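Local coordinates for protein scallop myosin (Argopecten irradians, PDB 1WDC) that serves as the regulatory light chain of scallop muscle myosin, a calcium-binding EF-hand protein responsible for the calcium-dependent regulation of myosin ATPase, at residues B[15-20]-B[71-76]; B[102-107]-B[139-144]. One frame throughout, in Å; residues are numbered along the deposited sequence.

Interaction 1 of 2, residues B[15-20]-B[71-76]; sequences KQIQEM and MFLSIF
The Phe72 ring receives Met20 CB at its edge, in the ring plane, with Phe72 CE2 3.9 Å from that carbon; one of its faces is met near the rim by CE1 of Phe76, one turn further along the same helix. The carbonyl oxygen of Met20 also reaches this corner of the ring, Met20 O lying 3.5 Å from Phe72 CE2 on an oblique line. Around Phe76, the backbone oxygen of Phe72 sits at the ring edge, and the thioether of Met20 comes in obliquely, with SD 4.4 Å from the ring centroid in a Met-aromatic contact and Met20 CE 3.6 Å from Phe76 CD2. A longer sulfur contact, also oblique, reaches Phe72. The methionine chain leaves its helix with CG beside the backbone N (chi1 -50°) and bends at both following torsions, which carries sulfur and methyl past Phe72 to Phe76. These residues belong to helices 14-27 and 69-79, the first and last helices of the paired EF-hands in the N-terminal half; segments 15-20 and 71-76 run at 124° with axes 10.8 Å apart, and no hydrogen bond passes between them. Leu73 CD1 lies 4.2 Å from Met20 SD and 3.8 Å from Ile17 CG1, the Leu73 and Ile17 side chains crossing at about a right angle on a partly exposed flank where Leu12 touches both. Phe24 packs edge-to-face with Phe72, while aromatic side chains of another protein chain pack against Phe76.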
ATOM      1  N   LYS B  15     -29.895  16.072   7.197  1.00 63.50           N
ATOM      2  CA  LYS B  15     -29.996  15.475   8.531  1.00 62.22           C
ATOM      3  C   LYS B  15     -28.867  15.965   9.441  1.00 59.74           C
ATOM      4  O   LYS B  15     -29.046  16.114  10.648  1.00 60.45           O
ATOM      5  CB  LYS B  15     -29.923  13.947   8.395  1.00 65.64           C
ATOM      6  CG  LYS B  15     -28.964  13.481   7.272  1.00 68.21           C
ATOM      7  CD  LYS B  15     -28.013  12.377   7.738  1.00 72.57           C
ATOM      8  CE  LYS B  15     -26.551  12.704   7.426  1.00 72.94           C
ATOM      9  NZ  LYS B  15     -25.740  13.100   8.624  1.00 72.38           N
ATOM     10  N   GLN B  16     -27.680  16.081   8.860  1.00 55.18           N
ATOM     11  CA  GLN B  16     -26.525  16.630   9.542  1.00 54.83           C
ATOM     12  C   GLN B  16     -26.657  18.139   9.773  1.00 52.65           C
ATOM     13  O   GLN B  16     -26.340  18.630  10.841  1.00 48.77           O
ATOM     14  CB  GLN B  16     -25.279  16.362   8.712  1.00 56.75           C
ATOM     15  CG  GLN B  16     -24.108  17.190   9.141  1.00 61.23           C
ATOM     16  CD  GLN B  16     -23.178  16.409  10.023  1.00 65.94           C
ATOM     17  OE1 GLN B  16     -22.053  16.102   9.611  1.00 67.55           O
ATOM     18  NE2 GLN B  16     -23.651  16.019  11.225  1.00 64.15           N
ATOM     19  N   ILE B  17     -27.011  18.869   8.724  1.00 51.45           N
ATOM     20  CA  ILE B  17     -27.207  20.295   8.821  1.00 53.37           C
ATOM     21  C   ILE B  17     -28.278  20.532   9.877  1.00 56.63           C
ATOM     22  O   ILE B  17     -28.133  21.410  10.720  1.00 57.92           O
ATOM     23  CB  ILE B  17     -27.619  20.904   7.427  1.00 53.54           C
ATOM     24  CG1 ILE B  17     -26.369  21.385   6.666  1.00 55.19           C
ATOM     25  CG2 ILE B  17     -28.577  22.082   7.586  1.00 52.69           C
ATOM     26  CD1 ILE B  17     -26.662  22.203   5.388  1.00 53.58           C
ATOM     27  N   GLN B  18     -29.225  19.606   9.975  1.00 60.56           N
ATOM     28  CA  GLN B  18     -30.343  19.753  10.896  1.00 64.52           C
ATOM     29  C   GLN B  18     -29.914  19.452  12.331  1.00 66.11           C
ATOM     30  O   GLN B  18     -30.427  20.072  13.270  1.00 67.39           O
ATOM     31  CB  GLN B  18     -31.501  18.837  10.467  1.00 69.36           C
ATOM     32  CG  GLN B  18     -32.378  18.299  11.609  1.00 76.66           C
ATOM     33  CD  GLN B  18     -32.604  16.787  11.522  1.00 80.82           C
ATOM     34  OE1 GLN B  18     -33.675  16.331  11.091  1.00 82.43           O
ATOM     35  NE2 GLN B  18     -31.592  16.005  11.921  1.00 80.98           N
ATOM     36  N   GLU B  19     -28.954  18.532  12.488  1.00 66.00           N
ATOM     37  CA  GLU B  19     -28.373  18.169  13.791  1.00 64.67           C
ATOM     38  C   GLU B  19     -27.600  19.306  14.448  1.00 64.31           C
ATOM     39  O   GLU B  19     -27.488  19.334  15.672  1.00 64.84           O
ATOM     40  CB  GLU B  19     -27.391  17.031  13.631  1.00 67.71           C
ATOM     41  CG  GLU B  19     -27.958  15.662  13.764  1.00 74.86           C
ATOM     42  CD  GLU B  19     -27.011  14.619  13.185  1.00 80.02           C
ATOM     43  OE1 GLU B  19     -25.766  14.818  13.227  1.00 80.73           O
ATOM     44  OE2 GLU B  19     -27.522  13.624  12.627  1.00 83.21           O
ATOM     45  N   MET B  20     -26.905  20.097  13.620  1.00 62.69           N
ATOM     46  CA  MET B  20     -26.069  21.232  14.059  1.00 60.53           C
ATOM     47  C   MET B  20     -26.859  22.446  14.562  1.00 57.71           C
ATOM     48  O   MET B  20     -26.364  23.237  15.364  1.00 54.64           O
ATOM     49  CB  MET B  20     -25.155  21.674  12.922  1.00 60.10           C
ATOM     50  CG  MET B  20     -24.391  20.546  12.298  1.00 62.56           C
ATOM     51  SD  MET B  20     -22.690  20.974  12.068  1.00 71.64           S
ATOM     52  CE  MET B  20     -21.917  19.374  12.317  1.00 71.18           C
ATOM     53  N   MET B  71     -22.538  31.063  10.085  1.00 32.06           N
ATOM     54  CA  MET B  71     -21.098  31.070  10.228  1.00 31.14           C
ATOM     55  C   MET B  71     -20.649  29.775  10.975  1.00 31.11           C
ATOM     56  O   MET B  71     -19.550  29.249  10.711  1.00 27.55           O
ATOM     57  CB  MET B  71     -20.712  32.350  10.970  1.00 29.69           C
ATOM     58  CG  MET B  71     -19.407  32.326  11.688  1.00 34.38           C
ATOM     59  SD  MET B  71     -18.113  32.623  10.561  1.00 40.63           S
ATOM     60  CE  MET B  71     -19.033  33.339   9.194  1.00 51.35           C
ATOM     61  N   PHE B  72     -21.565  29.206  11.773  1.00 28.30           N
ATOM     62  CA  PHE B  72     -21.327  27.986  12.570  1.00 31.58           C
ATOM     63  C   PHE B  72     -21.233  26.767  11.651  1.00 31.67           C
ATOM     64  O   PHE B  72     -20.378  25.910  11.807  1.00 32.66           O
ATOM     65  CB  PHE B  72     -22.486  27.770  13.566  1.00 25.44           C
ATOM     66  CG  PHE B  72     -22.349  26.515  14.434  1.00 27.50           C
ATOM     67  CD1 PHE B  72     -21.589  26.533  15.607  1.00 29.07           C
ATOM     68  CD2 PHE B  72     -23.069  25.365  14.146  1.00 23.22           C
ATOM     69  CE1 PHE B  72     -21.565  25.423  16.474  1.00 31.00           C
ATOM     70  CE2 PHE B  72     -23.053  24.259  15.002  1.00 24.36           C
ATOM     71  CZ  PHE B  72     -22.301  24.287  16.168  1.00 24.35           C
ATOM     72  N   LEU B  73     -22.317  26.566  10.934  1.00 32.67           N
ATOM     73  CA  LEU B  73     -22.393  25.587   9.882  1.00 36.53           C
ATOM     74  C   LEU B  73     -21.132  25.599   9.045  1.00 36.92           C
ATOM     75  O   LEU B  73     -20.523  24.552   8.814  1.00 38.12           O
ATOM     76  CB  LEU B  73     -23.590  25.928   9.020  1.00 38.91           C
ATOM     77  CG  LEU B  73     -24.326  24.813   8.298  1.00 45.94           C
ATOM     78  CD1 LEU B  73     -24.185  23.450   8.994  1.00 41.44           C
ATOM     79  CD2 LEU B  73     -25.764  25.271   8.223  1.00 45.84           C
ATOM     80  N   SER B  74     -20.713  26.803   8.665  1.00 35.97           N
ATOM     81  CA  SER B  74     -19.613  26.994   7.729  1.00 33.60           C
ATOM     82  C   SER B  74     -18.234  26.597   8.254  1.00 33.68           C
ATOM     83  O   SER B  74     -17.422  26.104   7.476  1.00 34.03           O
ATOM     84  CB  SER B  74     -19.578  28.438   7.232  1.00 30.76           C
ATOM     85  OG  SER B  74     -18.228  28.885   7.124  1.00 35.13           O
ATOM     86  N   ILE B  75     -17.936  26.855   9.531  1.00 32.15           N
ATOM     87  CA  ILE B  75     -16.640  26.439  10.095  1.00 33.66           C
ATOM     88  C   ILE B  75     -16.527  24.899  10.242  1.00 32.98           C
ATOM     89  O   ILE B  75     -15.417  24.343  10.271  1.00 32.33           O
ATOM     90  CB  ILE B  75     -16.325  27.132  11.496  1.00 34.82           C
ATOM     91  CG1 ILE B  75     -17.099  26.452  12.634  1.00 39.08           C
ATOM     92  CG2 ILE B  75     -16.657  28.633  11.451  1.00 37.32           C
ATOM     93  CD1 ILE B  75     -16.613  26.825  14.015  1.00 42.40           C
ATOM     94  N   PHE B  76     -17.674  24.248  10.442  1.00 31.51           N
ATOM     95  CA  PHE B  76     -17.767  22.797  10.499  1.00 35.67           C
ATOM     96  C   PHE B  76     -17.626  22.219   9.091  1.00 38.34           C
ATOM     97  O   PHE B  76     -16.717  21.439   8.837  1.00 42.23           O
ATOM     98  CB  PHE B  76     -19.102  22.364  11.137  1.00 32.49           C
ATOM     99  CG  PHE B  76     -19.024  22.159  12.641  1.00 34.56           C
ATOM    100  CD1 PHE B  76     -19.145  23.240  13.526  1.00 39.47           C
ATOM    101  CD2 PHE B  76     -18.785  20.903  13.184  1.00 32.61           C
ATOM    102  CE1 PHE B  76     -19.025  23.063  14.930  1.00 34.09           C
ATOM    103  CE2 PHE B  76     -18.672  20.733  14.580  1.00 30.14           C
ATOM    104  CZ  PHE B  76     -18.791  21.808  15.445  1.00 29.38           C
TER

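Interaction 2 of 2, residues B[102-107]-B[139-144]; sequences KKLNIE and FDYVKF
Leu104 and Phe139 form an antiparallel, hydrogen-bonded pair: Leu104 N donates to Phe139 O at 3.0 Å, in the carbonyl plane, and Phe139 N returns a bond to Leu104 O at 2.8 Å. This bridge is the short pairing that joins the two loops of an EF-hand pair, here in the C-terminal half; strand 134-135 flanks 138-139 on its far side. On the packed side, the Tyr141 ring stands against the 102-104 backbone, with Lys102 O over one face, offset toward the rim, and Lys103 O at the edge. Tyr141 CG lies between its backbone N and carbonyl carbon (chi1 68°), which turns the ring toward that backbone; Leu104 CG approaches Tyr141 CD2 at 4.0 Å, and the Tyr141 hydroxyl is hydrogen-bonded to the Asp97 carboxylate. The side carrying the lysine side chains is looser and lies toward solvent: a water donates to Lys102 O and Asp140 OD1 and accepts weakly from Lys103 NZ, itself weakly bonded to Lys102 O. Asp140 N-caps helix 141-149, OD1 accepting from Lys143 N at 3.2 Å, from above the carboxylate plane, and weakly from Val142 N. Water and two amide hydrogens thus share one carboxylate oxygen, and Lys103 NZ, 4.6 Å from Asp140 OD2, would probably add electrostatic stabilisation without a salt bridge.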
ATOM      1  N   LYS B 102     -13.552  -9.211   5.785  1.00 32.24           N
ATOM      2  CA  LYS B 102     -13.932  -7.950   6.429  1.00 29.29           C
ATOM      3  C   LYS B 102     -13.223  -7.696   7.759  1.00 26.84           C
ATOM      4  O   LYS B 102     -13.749  -6.994   8.625  1.00 29.65           O
ATOM      5  CB  LYS B 102     -15.449  -7.863   6.607  1.00 30.16           C
ATOM      6  CG  LYS B 102     -16.305  -8.130   5.340  1.00 35.10           C
ATOM      7  CD  LYS B 102     -15.652  -7.646   4.050  1.00 44.04           C
ATOM      8  CE  LYS B 102     -16.653  -6.965   3.139  1.00 51.33           C
ATOM      9  NZ  LYS B 102     -16.928  -5.537   3.576  1.00 55.98           N
ATOM     10  N   LYS B 103     -12.033  -8.277   7.915  1.00 21.76           N
ATOM     11  CA  LYS B 103     -11.139  -7.962   9.034  1.00 18.87           C
ATOM     12  C   LYS B 103      -9.762  -7.983   8.465  1.00 19.28           C
ATOM     13  O   LYS B 103      -9.573  -8.431   7.336  1.00 21.03           O
ATOM     14  CB  LYS B 103     -11.177  -9.015  10.129  1.00 21.22           C
ATOM     15  CG  LYS B 103     -12.539  -9.380  10.554  1.00 27.22           C
ATOM     16  CD  LYS B 103     -12.865  -8.788  11.897  1.00 33.94           C
ATOM     17  CE  LYS B 103     -14.274  -9.167  12.233  1.00 34.16           C
ATOM     18  NZ  LYS B 103     -15.143  -9.023  11.019  1.00 39.04           N
ATOM     19  N   LEU B 104      -8.832  -7.402   9.217  1.00 18.43           N
ATOM     20  CA  LEU B 104      -7.400  -7.510   8.962  1.00 20.08           C
ATOM     21  C   LEU B 104      -6.756  -7.956  10.265  1.00 20.29           C
ATOM     22  O   LEU B 104      -7.232  -7.627  11.333  1.00 23.09           O
ATOM     23  CB  LEU B 104      -6.828  -6.152   8.540  1.00 23.27           C
ATOM     24  CG  LEU B 104      -7.119  -5.659   7.114  1.00 26.18           C
ATOM     25  CD1 LEU B 104      -6.443  -4.334   6.858  1.00 27.07           C
ATOM     26  CD2 LEU B 104      -6.614  -6.671   6.106  1.00 25.82           C
ATOM     27  N   ASN B 105      -5.735  -8.795  10.185  1.00 19.35           N
ATOM     28  CA  ASN B 105      -5.055  -9.254  11.370  1.00 20.42           C
ATOM     29  C   ASN B 105      -4.497  -8.012  12.021  1.00 21.44           C
ATOM     30  O   ASN B 105      -3.982  -7.165  11.327  1.00 24.10           O
ATOM     31  CB  ASN B 105      -3.903 -10.150  10.962  1.00 28.25           C
ATOM     32  CG  ASN B 105      -4.341 -11.580  10.597  1.00 35.18           C
ATOM     33  OD1 ASN B 105      -5.529 -11.935  10.631  1.00 38.49           O
ATOM     34  ND2 ASN B 105      -3.360 -12.415  10.280  1.00 39.23           N
ATOM     35  N   ILE B 106      -4.480  -7.948  13.337  1.00 18.98           N
ATOM     36  CA  ILE B 106      -4.024  -6.736  13.982  1.00 24.63           C
ATOM     37  C   ILE B 106      -2.578  -6.381  13.630  1.00 26.05           C
ATOM     38  O   ILE B 106      -2.280  -5.215  13.332  1.00 27.38           O
ATOM     39  CB  ILE B 106      -4.189  -6.804  15.543  1.00 26.97           C
ATOM     40  CG1 ILE B 106      -3.933  -5.408  16.179  1.00 22.73           C
ATOM     41  CG2 ILE B 106      -3.243  -7.848  16.118  1.00 26.95           C
ATOM     42  CD1 ILE B 106      -4.713  -4.226  15.554  1.00 14.94           C
ATOM     43  N   GLU B 107      -1.742  -7.406  13.444  1.00 26.07           N
ATOM     44  CA  GLU B 107      -0.302  -7.196  13.255  1.00 24.21           C
ATOM     45  C   GLU B 107      -0.007  -6.684  11.856  1.00 21.80           C
ATOM     46  O   GLU B 107       0.944  -5.953  11.635  1.00 20.73           O
ATOM     47  CB  GLU B 107       0.492  -8.493  13.487  1.00 27.40           C
ATOM     48  CG  GLU B 107      -0.260  -9.599  14.188  1.00 33.62           C
ATOM     49  CD  GLU B 107      -1.090 -10.420  13.230  1.00 36.76           C
ATOM     50  OE1 GLU B 107      -0.504 -11.066  12.316  1.00 44.94           O
ATOM     51  OE2 GLU B 107      -2.327 -10.407  13.385  1.00 36.09           O
ATOM     52  N   PHE B 139      -8.592  -6.766  13.598  1.00 28.24           N
ATOM     53  CA  PHE B 139      -9.069  -5.391  13.435  1.00 27.54           C
ATOM     54  C   PHE B 139     -10.286  -5.317  12.483  1.00 26.99           C
ATOM     55  O   PHE B 139     -10.246  -5.842  11.359  1.00 27.89           O
ATOM     56  CB  PHE B 139      -7.881  -4.553  12.926  1.00 29.07           C
ATOM     57  CG  PHE B 139      -8.225  -3.144  12.520  1.00 27.71           C
ATOM     58  CD1 PHE B 139      -8.132  -2.107  13.441  1.00 27.75           C
ATOM     59  CD2 PHE B 139      -8.450  -2.838  11.179  1.00 24.54           C
ATOM     60  CE1 PHE B 139      -8.246  -0.814  13.036  1.00 29.88           C
ATOM     61  CE2 PHE B 139      -8.559  -1.544  10.753  1.00 24.89           C
ATOM     62  CZ  PHE B 139      -8.454  -0.519  11.675  1.00 29.45           C
ATOM     63  N   ASP B 140     -11.392  -4.753  12.976  1.00 23.16           N
ATOM     64  CA  ASP B 140     -12.627  -4.593  12.205  1.00 22.10           C
ATOM     65  C   ASP B 140     -12.644  -3.252  11.401  1.00 21.71           C
ATOM     66  O   ASP B 140     -13.226  -2.252  11.819  1.00 18.04           O
ATOM     67  CB  ASP B 140     -13.833  -4.709  13.171  1.00 22.71           C
ATOM     68  CG  ASP B 140     -15.190  -4.753  12.455  1.00 22.03           C
ATOM     69  OD1 ASP B 140     -15.267  -4.434  11.259  1.00 28.46           O
ATOM     70  OD2 ASP B 140     -16.204  -5.087  13.093  1.00 24.79           O
ATOM     71  N   TYR B 141     -12.139  -3.292  10.173  1.00 20.27           N
ATOM     72  CA  TYR B 141     -12.029  -2.091   9.375  1.00 20.30           C
ATOM     73  C   TYR B 141     -13.362  -1.559   8.878  1.00 23.68           C
ATOM     74  O   TYR B 141     -13.449  -0.421   8.415  1.00 25.73           O
ATOM     75  CB  TYR B 141     -11.063  -2.292   8.220  1.00 17.05           C
ATOM     76  CG  TYR B 141     -11.506  -3.254   7.130  1.00 23.32           C
ATOM     77  CD1 TYR B 141     -12.444  -2.861   6.157  1.00 21.26           C
ATOM     78  CD2 TYR B 141     -10.935  -4.540   7.016  1.00 21.24           C
ATOM     79  CE1 TYR B 141     -12.836  -3.734   5.144  1.00 17.31           C
ATOM     80  CE2 TYR B 141     -11.286  -5.392   5.959  1.00 14.06           C
ATOM     81  CZ  TYR B 141     -12.248  -4.981   5.051  1.00 18.15           C
ATOM     82  OH  TYR B 141     -12.621  -5.775   4.012  1.00 18.99           O
ATOM     83  N   VAL B 142     -14.391  -2.391   8.885  1.00 23.37           N
ATOM     84  CA  VAL B 142     -15.672  -1.900   8.435  1.00 23.27           C
ATOM     85  C   VAL B 142     -16.189  -0.985   9.540  1.00 28.90           C
ATOM     86  O   VAL B 142     -16.581   0.150   9.274  1.00 29.15           O
ATOM     87  CB  VAL B 142     -16.673  -3.030   8.153  1.00 22.59           C
ATOM     88  CG1 VAL B 142     -17.966  -2.449   7.726  1.00 21.87           C
ATOM     89  CG2 VAL B 142     -16.176  -3.921   7.050  1.00 18.66           C
ATOM     90  N   LYS B 143     -15.975  -1.394  10.789  1.00 29.65           N
ATOM     91  CA  LYS B 143     -16.503  -0.651  11.915  1.00 29.22           C
ATOM     92  C   LYS B 143     -15.668   0.533  12.184  1.00 30.38           C
ATOM     93  O   LYS B 143     -16.166   1.518  12.683  1.00 33.70           O
ATOM     94  CB  LYS B 143     -16.547  -1.489  13.183  1.00 37.09           C
ATOM     95  CG  LYS B 143     -17.964  -1.844  13.609  1.00 47.98           C
ATOM     96  CD  LYS B 143     -19.023  -0.875  12.977  1.00 54.66           C
ATOM     97  CE  LYS B 143     -19.651  -1.442  11.672  1.00 57.40           C
ATOM     98  NZ  LYS B 143     -20.242  -0.391  10.752  1.00 56.13           N
ATOM     99  N   PHE B 144     -14.365   0.338  12.095  1.00 29.20           N
ATOM    100  CA  PHE B 144     -13.432   1.435  12.214  1.00 28.12           C
ATOM    101  C   PHE B 144     -13.724   2.559  11.188  1.00 30.82           C
ATOM    102  O   PHE B 144     -13.602   3.743  11.500  1.00 30.41           O
ATOM    103  CB  PHE B 144     -12.015   0.917  12.030  1.00 26.63           C
ATOM    104  CG  PHE B 144     -10.975   1.991  12.102  1.00 25.19           C
ATOM    105  CD1 PHE B 144     -10.495   2.427  13.326  1.00 24.32           C
ATOM    106  CD2 PHE B 144     -10.454   2.557  10.937  1.00 22.46           C
ATOM    107  CE1 PHE B 144      -9.500   3.406  13.386  1.00 26.36           C
ATOM    108  CE2 PHE B 144      -9.471   3.526  10.998  1.00 23.05           C
ATOM    109  CZ  PHE B 144      -8.992   3.950  12.216  1.00 23.59           C
TER
HETATM  110  O   HOH W   1     -16.385  -6.223   9.578  1.00 36.85           O

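How the interactions relate
From the N terminus, helix 14-27 leads into the magnesium-bearing EF-hand loop, and the chain passes through helices 37-47 and 53-60 before helix 69-79 returns to close interaction 1 over a span of 50 intervening residues. Helix 86-94 then begins the second half, where interaction 2 closes a shorter loop of 31 residues containing most of helix 106-115, helix 122-131 and strand 134-135. The two loops follow in series, neither nesting nor crossing. Interaction 1 joins helix to helix, whereas interaction 2 joins strand 104-105 to strand 138-139 and the start of helix 141-149. Their centres are 31 Å apart on opposite sides of the chain's centre, one in each half.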